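Mitochondrial dynamics protein MID49 (Mus musculus, PDB 4WOY) promotes mitochondrial fission as an outer-membrane receptor that recruits the dynamin-related protein Drp1 to the mitochondrial surface and regulates its GTPase activity. Local coordinates at residues A[226-231]-A[265-270]. The protein carries 1 engineered substitution. Residues are numbered along the deposited sequence; the frame is centred on the assembly and turned at random.
Sequences GTRRRL and VAWTEE
Trp267, on the loop between helices 250-261 and 272-288, inserts its indole against the first turn of helix 228-241, where Arg228 lies across one of its faces. The aliphatic part of the arginine packs first: Arg228 CG sits 3.4 Å from the centroid of the six-membered ring of Trp267, a CH-pi contact almost on the ring normal. Because the chain runs extended from CG to NE, the guanidinium then reaches the five-membered ring and stacks on it in a cation-pi contact, with Arg228 CZ 3.9 Å from that centroid and the planes 29° apart. Salt bridges from Arg228 to Asp221 and Asp224 and a hydrogen bond to Gly261 O tie this group to the neighbouring helices. At the indole edge, Leu231 CD2 packs 3.7 Å from Trp267 CZ3. The Thr227 hydroxyl donates to the backbone carbonyl Trp267 O (OG1 to O 2.8 Å) from well above the carbonyl plane; Thr227 N adds a weak bond.

On the more solvent-accessible side, Arg230 meets Glu269 OE1 end-on, NH2 (2.7 Å) from above the carboxylate plane and NH1 (3.0 Å) on its anti lone pair. In this Mab-21-type HhH/H2TH-like helical region, a buried cation-pi stack and a peripheral salt bridge thus join loop to helix start, both through arginines whose charge is likely balanced further, by Asp221 and Asp224 for Arg228 and by Glu10 for Arg230.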
ATOM      1  N   GLY A 226       2.579   6.656 -22.043  1.00 52.67           N
ATOM      2  CA  GLY A 226       2.218   5.259 -21.944  1.00 46.39           C
ATOM      3  C   GLY A 226       1.017   4.977 -21.068  1.00 44.55           C
ATOM      4  O   GLY A 226       0.553   5.846 -20.330  1.00 44.44           O
ATOM      5  N   THR A 227       0.535   3.739 -21.145  1.00 53.91           N
ATOM      6  CA  THR A 227      -0.648   3.301 -20.419  1.00 54.57           C
ATOM      7  C   THR A 227      -0.343   2.259 -19.349  1.00 51.14           C
ATOM      8  O   THR A 227      -1.217   1.467 -18.969  1.00 46.57           O
ATOM      9  CB  THR A 227      -1.669   2.705 -21.379  1.00 59.01           C
ATOM     10  OG1 THR A 227      -1.007   1.732 -22.195  1.00 62.79           O
ATOM     11  CG2 THR A 227      -2.258   3.782 -22.280  1.00 59.10           C
ATOM     12  N   ARG A 228       0.894   2.237 -18.870  1.00 38.85           N
ATOM     13  CA  ARG A 228       1.257   1.253 -17.857  1.00 44.00           C
ATOM     14  C   ARG A 228       0.383   1.396 -16.609  1.00 45.44           C
ATOM     15  O   ARG A 228      -0.236   0.424 -16.180  1.00 49.90           O
ATOM     16  CB  ARG A 228       2.736   1.387 -17.475  1.00 38.15           C
ATOM     17  CG  ARG A 228       3.694   1.117 -18.617  1.00 41.96           C
ATOM     18  CD  ARG A 228       5.060   1.737 -18.329  1.00 44.21           C
ATOM     19  NE  ARG A 228       5.970   1.653 -19.473  1.00 47.97           N
ATOM     20  CZ  ARG A 228       6.063   2.580 -20.421  1.00 52.30           C
ATOM     21  NH1 ARG A 228       5.283   3.659 -20.381  1.00 46.69           N
ATOM     22  NH2 ARG A 228       6.935   2.427 -21.410  1.00 49.70           N
ATOM     23  N   ARG A 229       0.312   2.608 -16.054  1.00 36.06           N
ATOM     24  CA  ARG A 229      -0.450   2.852 -14.827  1.00 45.36           C
ATOM     25  C   ARG A 229      -1.927   2.618 -15.055  1.00 41.78           C
ATOM     26  O   ARG A 229      -2.654   2.173 -14.166  1.00 34.13           O
ATOM     27  CB  ARG A 229      -0.246   4.278 -14.306  1.00 42.55           C
ATOM     28  CG  ARG A 229       1.071   4.546 -13.613  1.00 43.78           C
ATOM     29  CD  ARG A 229       1.252   6.039 -13.450  1.00 50.86           C
ATOM     30  NE  ARG A 229       1.035   6.706 -14.740  1.00 65.37           N
ATOM     31  CZ  ARG A 229       0.728   7.992 -14.897  1.00 65.29           C
ATOM     32  NH1 ARG A 229       0.588   8.795 -13.847  1.00 70.80           N
ATOM     33  NH2 ARG A 229       0.559   8.475 -16.115  1.00 52.66           N
ATOM     34  N   ARG A 230      -2.373   2.928 -16.259  1.00 41.15           N
ATOM     35  CA  ARG A 230      -3.741   2.652 -16.636  1.00 40.34           C
ATOM     36  C   ARG A 230      -3.998   1.128 -16.624  1.00 39.58           C
ATOM     37  O   ARG A 230      -5.053   0.667 -16.169  1.00 44.68           O
ATOM     38  CB  ARG A 230      -4.012   3.282 -18.003  1.00 45.63           C
ATOM     39  CG  ARG A 230      -5.352   2.989 -18.578  1.00 44.64           C
ATOM     40  CD  ARG A 230      -5.806   4.134 -19.471  1.00 46.39           C
ATOM     41  NE  ARG A 230      -6.803   3.655 -20.414  1.00 52.57           N
ATOM     42  CZ  ARG A 230      -6.950   4.133 -21.635  1.00 52.44           C
ATOM     43  NH1 ARG A 230      -6.166   5.121 -22.053  1.00 53.72           N
ATOM     44  NH2 ARG A 230      -7.881   3.620 -22.428  1.00 49.18           N
ATOM     45  N   LEU A 231      -3.022   0.355 -17.103  1.00 42.22           N
ATOM     46  CA  LEU A 231      -3.115  -1.104 -17.107  1.00 43.95           C
ATOM     47  C   LEU A 231      -3.127  -1.680 -15.690  1.00 37.79           C
ATOM     48  O   LEU A 231      -3.808  -2.669 -15.414  1.00 41.95           O
ATOM     49  CB  LEU A 231      -1.967  -1.728 -17.917  1.00 45.68           C
ATOM     50  CG  LEU A 231      -1.921  -3.265 -17.828  1.00 42.71           C
ATOM     51  CD1 LEU A 231      -3.145  -3.877 -18.476  1.00 38.12           C
ATOM     52  CD2 LEU A 231      -0.653  -3.859 -18.438  1.00 45.08           C
ATOM     53  N   VAL A 265       8.497  -1.394 -25.611  1.00146.37           N
ATOM     54  CA  VAL A 265       7.494  -2.115 -26.368  1.00122.15           C
ATOM     55  C   VAL A 265       6.247  -1.218 -26.327  1.00 94.53           C
ATOM     56  O   VAL A 265       6.241  -0.227 -25.601  1.00 92.43           O
ATOM     57  CB  VAL A 265       7.318  -3.550 -25.768  1.00 77.32           C
ATOM     58  CG1 VAL A 265       5.964  -4.182 -26.053  1.00 70.11           C
ATOM     59  CG2 VAL A 265       8.441  -4.444 -26.271  1.00 77.46           C
ATOM     60  N   ALA A 266       5.238  -1.499 -27.145  1.00 70.57           N
ATOM     61  CA  ALA A 266       4.112  -0.574 -27.318  1.00 55.13           C
ATOM     62  C   ALA A 266       3.246  -0.424 -26.062  1.00 56.24           C
ATOM     63  O   ALA A 266       2.671  -1.392 -25.559  1.00 54.81           O
ATOM     64  CB  ALA A 266       3.260  -1.004 -28.496  1.00 56.84           C
ATOM     65  N   TRP A 267       3.159   0.806 -25.570  1.00 60.22           N
ATOM     66  CA  TRP A 267       2.381   1.148 -24.377  1.00 53.50           C
ATOM     67  C   TRP A 267       1.330   2.225 -24.677  1.00 55.87           C
ATOM     68  O   TRP A 267       0.924   2.983 -23.797  1.00 61.48           O
ATOM     69  CB  TRP A 267       3.313   1.565 -23.234  1.00 46.18           C
ATOM     70  CG  TRP A 267       3.903   0.375 -22.531  1.00 51.12           C
ATOM     71  CD1 TRP A 267       5.193  -0.087 -22.601  1.00 51.01           C
ATOM     72  CD2 TRP A 267       3.221  -0.485 -21.602  1.00 51.71           C
ATOM     73  NE1 TRP A 267       5.339  -1.198 -21.795  1.00 53.65           N
ATOM     74  CE2 TRP A 267       4.146  -1.459 -21.172  1.00 50.19           C
ATOM     75  CE3 TRP A 267       1.910  -0.525 -21.099  1.00 52.55           C
ATOM     76  CZ2 TRP A 267       3.806  -2.456 -20.270  1.00 45.35           C
ATOM     77  CZ3 TRP A 267       1.570  -1.511 -20.208  1.00 47.66           C
ATOM     78  CH2 TRP A 267       2.516  -2.469 -19.799  1.00 49.08           C
ATOM     79  N   THR A 268       0.885   2.255 -25.929  1.00 49.39           N
ATOM     80  CA  THR A 268      -0.220   3.102 -26.339  1.00 54.73           C
ATOM     81  C   THR A 268      -1.531   2.481 -25.906  1.00 50.92           C
ATOM     82  O   THR A 268      -1.586   1.299 -25.553  1.00 56.40           O
ATOM     83  CB  THR A 268      -0.286   3.268 -27.868  1.00 63.31           C
ATOM     84  OG1 THR A 268      -0.469   1.975 -28.449  1.00 60.64           O
ATOM     85  CG2 THR A 268       0.981   3.918 -28.447  1.00 56.63           C
ATOM     86  N   GLU A 269      -2.595   3.274 -25.956  1.00 48.72           N
ATOM     87  CA  GLU A 269      -3.934   2.760 -25.701  1.00 52.27           C
ATOM     88  C   GLU A 269      -4.275   1.689 -26.738  1.00 57.05           C
ATOM     89  O   GLU A 269      -4.957   0.702 -26.456  1.00 54.23           O
ATOM     90  CB  GLU A 269      -4.951   3.903 -25.728  1.00 52.30           C
ATOM     91  CG  GLU A 269      -6.350   3.484 -25.324  1.00 47.42           C
ATOM     92  CD  GLU A 269      -7.375   4.555 -25.557  1.00 49.72           C
ATOM     93  OE1 GLU A 269      -7.681   5.295 -24.592  1.00 56.71           O
ATOM     94  OE2 GLU A 269      -7.858   4.672 -26.702  1.00 55.50           O
ATOM     95  N   GLU A 270      -3.752   1.881 -27.939  1.00 51.56           N
ATOM     96  CA  GLU A 270      -4.001   0.973 -29.038  1.00 60.41           C
ATOM     97  C   GLU A 270      -3.534  -0.441 -28.691  1.00 59.72           C
ATOM     98  O   GLU A 270      -4.172  -1.431 -29.080  1.00 54.15           O
ATOM     99  CB  GLU A 270      -3.298   1.493 -30.291  1.00 57.64           C
ATOM    100  CG  GLU A 270      -3.461   0.625 -31.512  1.00 67.23           C
ATOM    101  CD  GLU A 270      -2.801   1.221 -32.735  1.00 76.24           C
ATOM    102  OE1 GLU A 270      -2.710   0.507 -33.750  1.00 84.39           O
ATOM    103  OE2 GLU A 270      -2.377   2.399 -32.687  1.00 76.81           O
TER